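Local coordinates for protein omega-class glutathione S-transferase (PDB 3WD6) that binds glutathione and, as an omega-class enzyme, probably catalyses glutathione transfer and glutathione-dependent reduction of dehydroascorbate, at residues Thr14-Lys19 with Val57-Leu62; Tyr33-Cys38 with Ala76-Ile81; Thr167-Gly172 with Leu209-Asn214. All blocks are in the same frame, centred on the assembly; numbering follows the deposited sequence.

Interaction 1 (Thr14-Lys19 with Val57-Leu62); sequences TKHLRK and VVNIDL. With GSH (glutathione), chain J.
His16 carries CG anti to the carbonyl carbon (chi1 -70°), Asn59 does the same, and the two flat groups meet stacked, ring and amide planes 17° apart. The touching atom is Asn59 CB, which stands over the centre of one face of the imidazole, 3.5 Å from its centroid, a CH-pi contact. Ile60 O lies at the edge of the same ring, in its plane, 3.5 Å from His16 CD2. The asparagine amide then reaches on to Thr14: Asn59 ND2 donates to Thr14 O over 3.0 Å, nearly straight at 175°, with the acceptor in the amide plane. Along the backbone Leu17 N bonds to Asn59 O at 2.7 Å, and Asp61 N to Leu17 O at 2.9 Å. These two bonds make Leu17 and Ile60 a parallel pair, by which the short strand 16-17 joins the edge of the thioredoxin-like sheet beside strand 56-60. Leu17 CD1 packs on Val58 CG1, while a water links Thr14 OG1 and Lys15 O to Asn59 N. The imidazole is held at both nitrogens, ND1 by Glu247 and NE2 by the backbone N of Arg36; an alanine here would probably leave Glu247 and that N-H without their mate and uncover the Asn59 methylene. Farther on, Arg18 lies obliquely across Asp61: its CG is 3.4 Å from Asp61 OD2, but NE makes only a long, purely electrostatic pair with that oxygen, which also forms a salt bridge with Arg243. Asp61 OD1 instead accepts from the backbone N of Ile63 and Asp64.

Interaction 2 (Tyr33-Cys38 with Ala76-Ile81); sequences YNMRYC and AKVPAI. With GSH (glutathione), chain J.
Two backbone hydrogen bonds join Tyr33 to Ala80. Tyr33 N donates to Ala80 O at 2.6 Å, and Ala80 N returns to Tyr33 O at 3.1 Å. Their presence in both directions defines an antiparallel hydrogen-bonded pair. Tyr33 O receives a further CA-H...O contact from Pro79 CA, 3.2 Å away. Van der Waals contacts centre on Val78, whose two methyls divide the work: CG1, anti to the carbonyl carbon (chi1 -73°), rests on the Tyr33 carbonyl, 3.5 Å from Tyr33 O, and CG2 makes an apolar contact with Cys38 SG at 3.8 Å. Ala80 CB, on the same face of the sheet as the Tyr33 side chain, loosely touches that ring at CD2. Ligand bonds form the third group. The peptide bond before Pro79 is cis, the hallmark of the glutathione site in thioredoxin-fold transferases, and Val78, just ahead of it, pairs with the cysteinyl part of glutathione like a strand: Val78 N donates to GSH O2 at 3.0 Å and GSH N2 donates to Val78 O at 2.9 Å. Cys38 faces the ligand's thiol, as expected of the omega-class cysteine, although the modelled sulfur separation is too short to interpret. Its approach follows a type I turn, Met35 to Cys38, closed by Cys38 N bonding to Met35 O at 2.7 Å, and Cys38 is the N-cap residue of helix 39-51. Strand 31-34 runs between strand 56-60, which bonds to Asn34, and strand 80-82, while Pro79 and Ile81 pack against helix 39-51 and the Tyr33 side chain touches Lys72 of helix 69-72.

Interaction 3 (Thr167-Gly172 with Leu209-Asn214); sequences TVFLDG and LEYIDN
Phe169 and Tyr211, their CA atoms 6.9 Å apart, bring together a loop without regular helix or strand, 167-172, and a fully helical segment, 209-214, within helix 206-216. Phe169 to Gly172 form a type I turn, seen in Gly172 N bonding to Phe169 O; that oxygen also accepts from Thr167 OG1 at 2.6 Å, and Phe169 N returns a bond to Gly172 O. Across the contact, Tyr211 CE1 comes in at the edge of the Phe169 ring, in its plane, 3.7 Å from Phe169 CD1. With CG anti to the backbone N (chi1 162°), Tyr211 reaches out toward the loop, its own edge at CD1 meeting Val168 O in the ring plane at 3.6 Å. Its OH passes Leu170 CD1 at 3.8 Å. Asn214 CB lies obliquely to the Phe169 ring, 3.9 Å from CE1. One water joins the segments, donating to Val168 O at 2.7 Å and accepting from Asn214 ND2 at 3.0 Å. The two segments share no direct hydrogen bond, and polar links run through this water and through Asp179 of helix 177-189, which takes both Tyr211 OH and Leu170 N and so probably fixes the tyrosine ring relative to the loop.

In the fold
Interactions 1 and 2 are neighbouring seams of one sheet, their centres 9 Å apart and their segments alternating along the chain. Strands 56-60 and 31-34 join them directly: Ile60 N lies 2.7 Å from Asn34 O, and Val58 O lies 2.9 Å from Asn34 N, both probable hydrogen bonds. Both reach glutathione, interaction 2 through Val78 and Cys38, interaction 1 only at its end, where Leu62 lines the pocket. Interaction 3 belongs to the C-terminal domain, on the opposite side of the chain's centre, with centres 33 Å from interaction 1 and 26 Å from interaction 2. Its nearest atoms stay about 16 Å from interaction 2, and it lies away from the glutathione site.

Interaction 1 (Thr14-Lys19 with Val57-Leu62)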
loop_
_atom_site.group_PDB
_atom_site.type_symbol
_atom_site.label_atom_id
_atom_site.label_comp_id
_atom_site.label_asym_id
_atom_site.label_seq_id
_atom_site.Cartn_x
_atom_site.Cartn_y
_atom_site.Cartn_z
ATOM N N THR A 14 5.472 -7.972 14.313
ATOM C CA THR A 14 4.976 -8.990 15.235
ATOM C C THR A 14 4.492 -10.188 14.409
ATOM O O THR A 14 4.143 -10.024 13.245
ATOM C CB THR A 14 3.828 -8.439 16.133
ATOM O OG1 THR A 14 2.745 -7.971 15.315
ATOM C CG2 THR A 14 4.329 -7.273 16.997
ATOM N N LYS A 15 4.480 -11.383 15.002
ATOM C CA LYS A 15 4.122 -12.604 14.263
ATOM C C LYS A 15 2.755 -12.481 13.579
ATOM O O LYS A 15 1.831 -11.874 14.130
ATOM C CB LYS A 15 4.157 -13.832 15.180
ATOM C CG LYS A 15 3.786 -15.151 14.485
ATOM C CD LYS A 15 2.543 -15.786 15.141
ATOM C CE LYS A 15 2.753 -17.263 15.524
ATOM N NZ LYS A 15 2.006 -18.196 14.618
ATOM N N HIS A 16 2.641 -13.011 12.363
ATOM C CA HIS A 16 1.354 -13.087 11.693
ATOM C C HIS A 16 0.531 -14.200 12.337
ATOM O O HIS A 16 0.992 -15.331 12.454
ATOM C CB HIS A 16 1.532 -13.354 10.201
ATOM C CG HIS A 16 2.098 -12.195 9.444
ATOM N ND1 HIS A 16 3.359 -11.692 9.686
ATOM C CD2 HIS A 16 1.575 -11.438 8.449
ATOM C CE1 HIS A 16 3.589 -10.678 8.869
ATOM N NE2 HIS A 16 2.524 -10.504 8.109
ATOM N N LEU A 17 -0.688 -13.880 12.750
ATOM C CA LEU A 17 -1.493 -14.815 13.524
ATOM C C LEU A 17 -2.249 -15.752 12.591
ATOM O O LEU A 17 -2.714 -15.333 11.525
ATOM C CB LEU A 17 -2.456 -14.059 14.449
ATOM C CG LEU A 17 -1.774 -13.053 15.380
ATOM C CD1 LEU A 17 -2.780 -12.439 16.342
ATOM C CD2 LEU A 17 -0.614 -13.697 16.148
ATOM N N ARG A 18 -2.344 -17.023 12.981
ATOM C CA ARG A 18 -3.006 -18.045 12.167
ATOM C C ARG A 18 -4.182 -18.638 12.932
ATOM O O ARG A 18 -4.338 -18.393 14.126
ATOM C CB ARG A 18 -2.023 -19.159 11.814
ATOM C CG ARG A 18 -0.648 -18.662 11.363
ATOM C CD ARG A 18 0.422 -19.760 11.464
ATOM N NE ARG A 18 0.014 -20.999 10.792
ATOM C CZ ARG A 18 0.860 -21.866 10.236
ATOM N NH1 ARG A 18 2.172 -21.622 10.266
ATOM N NH2 ARG A 18 0.399 -22.969 9.641
ATOM N N LYS A 19 -5.004 -19.419 12.238
ATOM C CA LYS A 19 -6.044 -20.214 12.894
ATOM C C LYS A 19 -5.478 -20.925 14.137
ATOM O O LYS A 19 -4.456 -21.642 14.049
ATOM C CB LYS A 19 -6.643 -21.233 11.914
ATOM C CG LYS A 19 -7.617 -22.209 12.546
ATOM C CD LYS A 19 -8.801 -22.507 11.630
ATOM C CE LYS A 19 -9.945 -23.125 12.428
ATOM N NZ LYS A 19 -10.233 -22.364 13.693
ATOM N N VAL A 57 -0.180 -2.766 15.501
ATOM C CA VAL A 57 -0.377 -3.623 14.343
ATOM C C VAL A 57 -0.615 -5.051 14.804
ATOM O O VAL A 57 0.139 -5.567 15.612
ATOM C CB VAL A 57 0.874 -3.615 13.417
ATOM C CG1 VAL A 57 0.709 -4.599 12.255
ATOM C CG2 VAL A 57 1.177 -2.200 12.907
ATOM N N VAL A 58 -1.665 -5.684 14.290
ATOM C CA VAL A 58 -1.829 -7.128 14.425
ATOM C C VAL A 58 -1.699 -7.769 13.044
ATOM O O VAL A 58 -2.509 -7.501 12.155
ATOM C CB VAL A 58 -3.190 -7.520 15.070
ATOM C CG1 VAL A 58 -3.398 -9.048 14.974
ATOM C CG2 VAL A 58 -3.237 -7.071 16.523
ATOM N N ASN A 59 -0.670 -8.590 12.851
ATOM C CA ASN A 59 -0.432 -9.201 11.539
ATOM C C ASN A 59 -1.188 -10.505 11.328
ATOM O O ASN A 59 -1.322 -11.311 12.249
ATOM C CB ASN A 59 1.060 -9.371 11.295
ATOM C CG ASN A 59 1.731 -8.053 10.995
ATOM O OD1 ASN A 59 1.144 -7.183 10.324
ATOM N ND2 ASN A 59 2.953 -7.878 11.498
ATOM N N ILE A 60 -1.695 -10.708 10.120
ATOM C CA ILE A 60 -2.571 -11.847 9.854
ATOM C C ILE A 60 -2.024 -12.742 8.762
ATOM O O ILE A 60 -1.776 -12.276 7.648
ATOM C CB ILE A 60 -3.965 -11.396 9.378
ATOM C CG1 ILE A 60 -4.657 -10.506 10.430
ATOM C CG2 ILE A 60 -4.788 -12.592 9.003
ATOM C CD1 ILE A 60 -4.961 -11.187 11.757
ATOM N N ASP A 61 -1.851 -14.022 9.090
ATOM C CA ASP A 61 -1.527 -15.066 8.116
ATOM C C ASP A 61 -2.738 -15.266 7.196
ATOM O O ASP A 61 -3.806 -15.676 7.650
ATOM C CB ASP A 61 -1.188 -16.359 8.864
ATOM C CG ASP A 61 -0.631 -17.434 7.959
ATOM O OD1 ASP A 61 -1.281 -17.739 6.940
ATOM O OD2 ASP A 61 0.454 -17.978 8.267
ATOM N N LEU A 62 -2.580 -14.961 5.911
ATOM C CA LEU A 62 -3.710 -14.959 4.980
ATOM C C LEU A 62 -3.926 -16.299 4.290
ATOM O O LEU A 62 -4.824 -16.445 3.461
ATOM C CB LEU A 62 -3.499 -13.899 3.901
ATOM C CG LEU A 62 -3.510 -12.452 4.356
ATOM C CD1 LEU A 62 -3.327 -11.561 3.144
ATOM C CD2 LEU A 62 -4.819 -12.125 5.086
HETATM N N1 GSH J . -10.384 -3.661 -1.763
HETATM C CA1 GSH J . -9.645 -4.083 -0.567
HETATM C C1 GSH J . -8.927 -2.921 0.110
HETATM O O11 GSH J . -8.689 -2.924 1.373
HETATM O O12 GSH J . -8.585 -1.912 -0.601
HETATM C CB1 GSH J . -8.677 -5.189 -0.966
HETATM C CG1 GSH J . -7.637 -5.608 0.022
HETATM C CD1 GSH J . -6.976 -6.935 -0.258
HETATM O OE1 GSH J . -7.040 -7.471 -1.359
HETATM N N2 GSH J . -6.249 -7.601 0.780
HETATM C CA2 GSH J . -5.652 -8.899 0.452
HETATM C C2 GSH J . -6.369 -9.955 1.266
HETATM O O2 GSH J . -6.627 -9.719 2.441
HETATM C CB2 GSH J . -4.210 -8.898 0.818
HETATM S SG2 GSH J . -3.072 -8.097 -0.253
HETATM N N3 GSH J . -6.725 -11.221 0.663
HETATM C CA3 GSH J . -7.413 -12.240 1.457
HETATM C C3 GSH J . -7.185 -13.641 1.050
HETATM O O31 GSH J . -6.015 -14.109 1.054
HETATM O O32 GSH J . -8.160 -14.358 0.715
HETATM O O HOH W 1 0.779 -9.586 15.072
HETATM O O HOH W 2 2.728 -17.149 10.314
#

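Interaction 2 (Tyr33-Cys38 with Ala76-Ile81)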
loop_
_atom_site.group_PDB
_atom_site.type_symbol
_atom_site.label_atom_id
_atom_site.label_comp_id
_atom_site.label_asym_id
_atom_site.label_seq_id
_atom_site.Cartn_x
_atom_site.Cartn_y
_atom_site.Cartn_z
ATOM N N TYR A 33 -5.476 -4.362 11.611
ATOM C CA TYR A 33 -5.291 -5.744 11.147
ATOM C C TYR A 33 -4.598 -5.682 9.790
ATOM O O TYR A 33 -5.140 -5.130 8.817
ATOM C CB TYR A 33 -6.623 -6.531 11.099
ATOM C CG TYR A 33 -7.200 -6.662 12.487
ATOM C CD1 TYR A 33 -6.740 -7.645 13.353
ATOM C CD2 TYR A 33 -8.151 -5.756 12.964
ATOM C CE1 TYR A 33 -7.229 -7.752 14.642
ATOM C CE2 TYR A 33 -8.648 -5.857 14.264
ATOM C CZ TYR A 33 -8.179 -6.857 15.093
ATOM O OH TYR A 33 -8.645 -6.971 16.381
ATOM N N ASN A 34 -3.392 -6.241 9.737
ATOM C CA ASN A 34 -2.465 -5.993 8.637
ATOM C C ASN A 34 -1.868 -7.296 8.125
ATOM O O ASN A 34 -1.993 -8.337 8.794
ATOM C CB ASN A 34 -1.335 -5.117 9.204
ATOM C CG ASN A 34 -0.332 -4.667 8.159
ATOM O OD1 ASN A 34 -0.696 -4.153 7.089
ATOM N ND2 ASN A 34 0.955 -4.840 8.474
ATOM N N MET A 35 -1.237 -7.257 6.946
ATOM C CA MET A 35 -0.152 -8.199 6.689
ATOM C C MET A 35 0.984 -7.484 5.974
ATOM O O MET A 35 0.755 -6.696 5.053
ATOM C CB MET A 35 -0.601 -9.497 6.026
ATOM C CG MET A 35 -0.480 -9.535 4.552
ATOM S SD MET A 35 1.098 -10.196 3.911
ATOM C CE MET A 35 0.540 -10.410 2.202
ATOM N N ARG A 36 2.202 -7.760 6.446
ATOM C CA ARG A 36 3.369 -6.910 6.218
ATOM C C ARG A 36 3.600 -6.603 4.736
ATOM O O ARG A 36 4.076 -5.513 4.382
ATOM C CB ARG A 36 4.620 -7.537 6.866
ATOM C CG ARG A 36 5.900 -6.685 6.795
ATOM C CD ARG A 36 5.908 -5.593 7.858
ATOM N NE ARG A 36 7.105 -4.746 7.791
ATOM C CZ ARG A 36 7.371 -3.878 6.808
ATOM N NH1 ARG A 36 6.541 -3.747 5.765
ATOM N NH2 ARG A 36 8.474 -3.136 6.872
ATOM N N TYR A 37 3.230 -7.549 3.877
ATOM C CA TYR A 37 3.529 -7.464 2.455
ATOM C C TYR A 37 2.284 -7.064 1.678
ATOM O O TYR A 37 2.311 -6.979 0.447
ATOM C CB TYR A 37 4.099 -8.821 1.976
ATOM C CG TYR A 37 5.305 -9.221 2.806
ATOM C CD1 TYR A 37 6.593 -8.845 2.436
ATOM C CD2 TYR A 37 5.147 -9.912 3.992
ATOM C CE1 TYR A 37 7.698 -9.181 3.227
ATOM C CE2 TYR A 37 6.227 -10.252 4.777
ATOM C CZ TYR A 37 7.498 -9.878 4.404
ATOM O OH TYR A 37 8.566 -10.239 5.218
ATOM N N CYS A 38 1.185 -6.811 2.387
ATOM C CA CYS A 38 -0.025 -6.381 1.699
ATOM C C CYS A 38 0.024 -4.898 1.278
ATOM O O CYS A 38 0.053 -3.995 2.132
ATOM C CB CYS A 38 -1.281 -6.663 2.533
ATOM S SG CYS A 38 -2.792 -6.095 1.677
ATOM N N ALA A 76 -13.039 -10.994 5.146
ATOM C CA ALA A 76 -11.798 -11.735 5.417
ATOM C C ALA A 76 -10.555 -11.133 4.718
ATOM O O ALA A 76 -9.641 -11.849 4.308
ATOM C CB ALA A 76 -11.957 -13.233 5.084
ATOM N N LYS A 77 -10.520 -9.809 4.621
ATOM C CA LYS A 77 -9.390 -9.121 4.009
ATOM C C LYS A 77 -8.656 -8.219 4.989
ATOM O O LYS A 77 -9.189 -7.885 6.070
ATOM C CB LYS A 77 -9.856 -8.294 2.809
ATOM C CG LYS A 77 -10.158 -9.130 1.578
ATOM C CD LYS A 77 -10.914 -8.316 0.542
ATOM C CE LYS A 77 -11.370 -9.203 -0.600
ATOM N NZ LYS A 77 -12.198 -8.453 -1.593
ATOM N N VAL A 78 -7.433 -7.840 4.605
ATOM C CA VAL A 78 -6.719 -6.735 5.261
ATOM C C VAL A 78 -6.606 -5.589 4.260
ATOM O O VAL A 78 -6.619 -5.826 3.047
ATOM C CB VAL A 78 -5.309 -7.149 5.732
ATOM C CG1 VAL A 78 -5.393 -8.061 6.955
ATOM C CG2 VAL A 78 -4.534 -7.812 4.595
ATOM N N PRO A 79 -6.499 -4.343 4.745
ATOM C CA PRO A 79 -6.499 -3.976 6.168
ATOM C C PRO A 79 -7.909 -3.871 6.773
ATOM O O PRO A 79 -8.946 -3.779 6.073
ATOM C CB PRO A 79 -5.915 -2.556 6.144
ATOM C CG PRO A 79 -6.506 -1.963 4.837
ATOM C CD PRO A 79 -6.430 -3.155 3.858
ATOM N N ALA A 80 -7.924 -3.877 8.099
ATOM C CA ALA A 80 -9.056 -3.381 8.858
ATOM C C ALA A 80 -8.513 -2.589 10.056
ATOM O O ALA A 80 -7.490 -2.988 10.653
ATOM C CB ALA A 80 -9.937 -4.527 9.334
ATOM N N ILE A 81 -9.174 -1.479 10.402
ATOM C CA ILE A 81 -8.852 -0.792 11.643
ATOM C C ILE A 81 -9.939 -1.029 12.707
ATOM O O ILE A 81 -11.129 -1.180 12.385
ATOM C CB ILE A 81 -8.597 0.737 11.440
ATOM C CG1 ILE A 81 -9.891 1.466 11.068
ATOM C CG2 ILE A 81 -7.525 0.968 10.384
ATOM C CD1 ILE A 81 -9.699 2.975 10.828
HETATM N N1 GSH J . -10.384 -3.661 -1.763
HETATM C CA1 GSH J . -9.645 -4.083 -0.567
HETATM C C1 GSH J . -8.927 -2.921 0.110
HETATM O O11 GSH J . -8.689 -2.924 1.373
HETATM O O12 GSH J . -8.585 -1.912 -0.601
HETATM C CB1 GSH J . -8.677 -5.189 -0.966
HETATM C CG1 GSH J . -7.637 -5.608 0.022
HETATM C CD1 GSH J . -6.976 -6.935 -0.258
HETATM O OE1 GSH J . -7.040 -7.471 -1.359
HETATM N N2 GSH J . -6.249 -7.601 0.780
HETATM C CA2 GSH J . -5.652 -8.899 0.452
HETATM C C2 GSH J . -6.369 -9.955 1.266
HETATM O O2 GSH J . -6.627 -9.719 2.441
HETATM C CB2 GSH J . -4.210 -8.898 0.818
HETATM S SG2 GSH J . -3.072 -8.097 -0.253
HETATM N N3 GSH J . -6.725 -11.221 0.663
HETATM C CA3 GSH J . -7.413 -12.240 1.457
HETATM C C3 GSH J . -7.185 -13.641 1.050
HETATM O O31 GSH J . -6.015 -14.109 1.054
HETATM O O32 GSH J . -8.160 -14.358 0.715
#

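Interaction 3 (Thr167-Gly172 with Leu209-Asn214)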
loop_
_atom_site.group_PDB
_atom_site.type_symbol
_atom_site.label_atom_id
_atom_site.label_comp_id
_atom_site.label_asym_id
_atom_site.label_seq_id
_atom_site.Cartn_x
_atom_site.Cartn_y
_atom_site.Cartn_z
ATOM N N THR A 167 4.705 20.276 -8.700
ATOM C CA THR A 167 5.240 20.173 -7.343
ATOM C C THR A 167 6.100 18.922 -7.151
ATOM O O THR A 167 6.222 18.088 -8.063
ATOM C CB THR A 167 4.145 20.326 -6.247
ATOM O OG1 THR A 167 3.115 19.356 -6.442
ATOM C CG2 THR A 167 3.515 21.731 -6.308
ATOM N N VAL A 168 6.713 18.802 -5.978
ATOM C CA VAL A 168 7.559 17.652 -5.696
ATOM C C VAL A 168 6.695 16.401 -5.695
ATOM O O VAL A 168 7.077 15.358 -6.259
ATOM C CB VAL A 168 8.278 17.802 -4.332
ATOM C CG1 VAL A 168 9.085 16.536 -3.977
ATOM C CG2 VAL A 168 9.171 19.053 -4.342
ATOM N N PHE A 169 5.531 16.515 -5.060
ATOM C CA PHE A 169 4.617 15.390 -4.906
ATOM C C PHE A 169 3.260 15.723 -5.512
ATOM O O PHE A 169 2.924 16.897 -5.716
ATOM C CB PHE A 169 4.439 15.041 -3.423
ATOM C CG PHE A 169 5.717 14.630 -2.737
ATOM C CD1 PHE A 169 6.348 13.442 -3.083
ATOM C CD2 PHE A 169 6.286 15.429 -1.737
ATOM C CE1 PHE A 169 7.535 13.052 -2.456
ATOM C CE2 PHE A 169 7.477 15.039 -1.096
ATOM C CZ PHE A 169 8.102 13.845 -1.459
ATOM N N LEU A 170 2.474 14.691 -5.789
ATOM C CA LEU A 170 1.150 14.916 -6.337
ATOM C C LEU A 170 0.354 15.897 -5.467
ATOM O O LEU A 170 -0.339 16.784 -5.976
ATOM C CB LEU A 170 0.411 13.594 -6.471
ATOM C CG LEU A 170 0.957 12.667 -7.562
ATOM C CD1 LEU A 170 0.377 11.220 -7.418
ATOM C CD2 LEU A 170 0.710 13.247 -8.966
ATOM N N ASP A 171 0.462 15.764 -4.154
ATOM C CA ASP A 171 -0.348 16.608 -3.279
ATOM C C ASP A 171 0.324 17.906 -2.806
ATOM O O ASP A 171 -0.292 18.680 -2.066
ATOM C CB ASP A 171 -0.911 15.795 -2.103
ATOM C CG ASP A 171 -2.091 14.929 -2.522
ATOM O OD1 ASP A 171 -3.062 15.497 -3.075
ATOM O OD2 ASP A 171 -2.043 13.684 -2.346
ATOM N N GLY A 172 1.546 18.168 -3.270
ATOM C CA GLY A 172 2.214 19.428 -2.967
ATOM C C GLY A 172 3.688 19.235 -2.654
ATOM O O GLY A 172 4.367 18.469 -3.356
ATOM N N LEU A 209 10.633 8.576 -12.089
ATOM C CA LEU A 209 11.734 7.952 -11.372
ATOM C C LEU A 209 12.294 8.881 -10.296
ATOM O O LEU A 209 12.672 8.428 -9.215
ATOM C CB LEU A 209 12.815 7.513 -12.349
ATOM C CG LEU A 209 12.382 6.293 -13.170
ATOM C CD1 LEU A 209 13.214 6.132 -14.446
ATOM C CD2 LEU A 209 12.472 5.047 -12.302
ATOM N N GLU A 210 12.327 10.179 -10.585
ATOM C CA GLU A 210 12.755 11.172 -9.600
ATOM C C GLU A 210 11.779 11.252 -8.412
ATOM O O GLU A 210 12.183 11.280 -7.241
ATOM C CB GLU A 210 12.879 12.538 -10.272
ATOM C CG GLU A 210 13.358 13.671 -9.365
ATOM C CD GLU A 210 13.267 15.027 -10.078
ATOM O OE1 GLU A 210 13.543 16.075 -9.423
ATOM O OE2 GLU A 210 12.914 15.046 -11.297
ATOM N N TYR A 211 10.487 11.277 -8.735
ATOM C CA TYR A 211 9.425 11.299 -7.736
ATOM C C TYR A 211 9.519 10.063 -6.832
ATOM O O TYR A 211 9.380 10.163 -5.622
ATOM C CB TYR A 211 8.076 11.390 -8.462
ATOM C CG TYR A 211 6.846 11.009 -7.672
ATOM C CD1 TYR A 211 6.256 11.910 -6.781
ATOM C CD2 TYR A 211 6.240 9.767 -7.854
ATOM C CE1 TYR A 211 5.104 11.575 -6.072
ATOM C CE2 TYR A 211 5.084 9.418 -7.139
ATOM C CZ TYR A 211 4.524 10.328 -6.259
ATOM O OH TYR A 211 3.392 9.984 -5.561
ATOM N N ILE A 212 9.785 8.899 -7.413
ATOM C CA ILE A 212 9.924 7.703 -6.604
ATOM C C ILE A 212 11.082 7.843 -5.608
ATOM O O ILE A 212 10.910 7.533 -4.414
ATOM C CB ILE A 212 10.010 6.426 -7.459
ATOM C CG1 ILE A 212 8.630 6.163 -8.073
ATOM C CG2 ILE A 212 10.459 5.216 -6.620
ATOM C CD1 ILE A 212 8.652 5.265 -9.295
ATOM N N ASP A 213 12.240 8.324 -6.074
ATOM C CA ASP A 213 13.363 8.606 -5.160
ATOM C C ASP A 213 12.982 9.521 -4.009
ATOM O O ASP A 213 13.397 9.285 -2.871
ATOM C CB ASP A 213 14.541 9.244 -5.907
ATOM C CG ASP A 213 15.227 8.279 -6.839
ATOM O OD1 ASP A 213 15.122 7.040 -6.614
ATOM O OD2 ASP A 213 15.866 8.756 -7.800
ATOM N N ASN A 214 12.238 10.591 -4.307
ATOM C CA ASN A 214 11.814 11.508 -3.251
ATOM C C ASN A 214 10.853 10.818 -2.278
ATOM O O ASN A 214 10.932 11.012 -1.071
ATOM C CB ASN A 214 11.200 12.783 -3.836
ATOM C CG ASN A 214 12.236 13.645 -4.560
ATOM O OD1 ASN A 214 13.366 13.789 -4.093
ATOM N ND2 ASN A 214 11.855 14.221 -5.695
HETATM O O HOH W 3 9.443 14.800 -7.396
#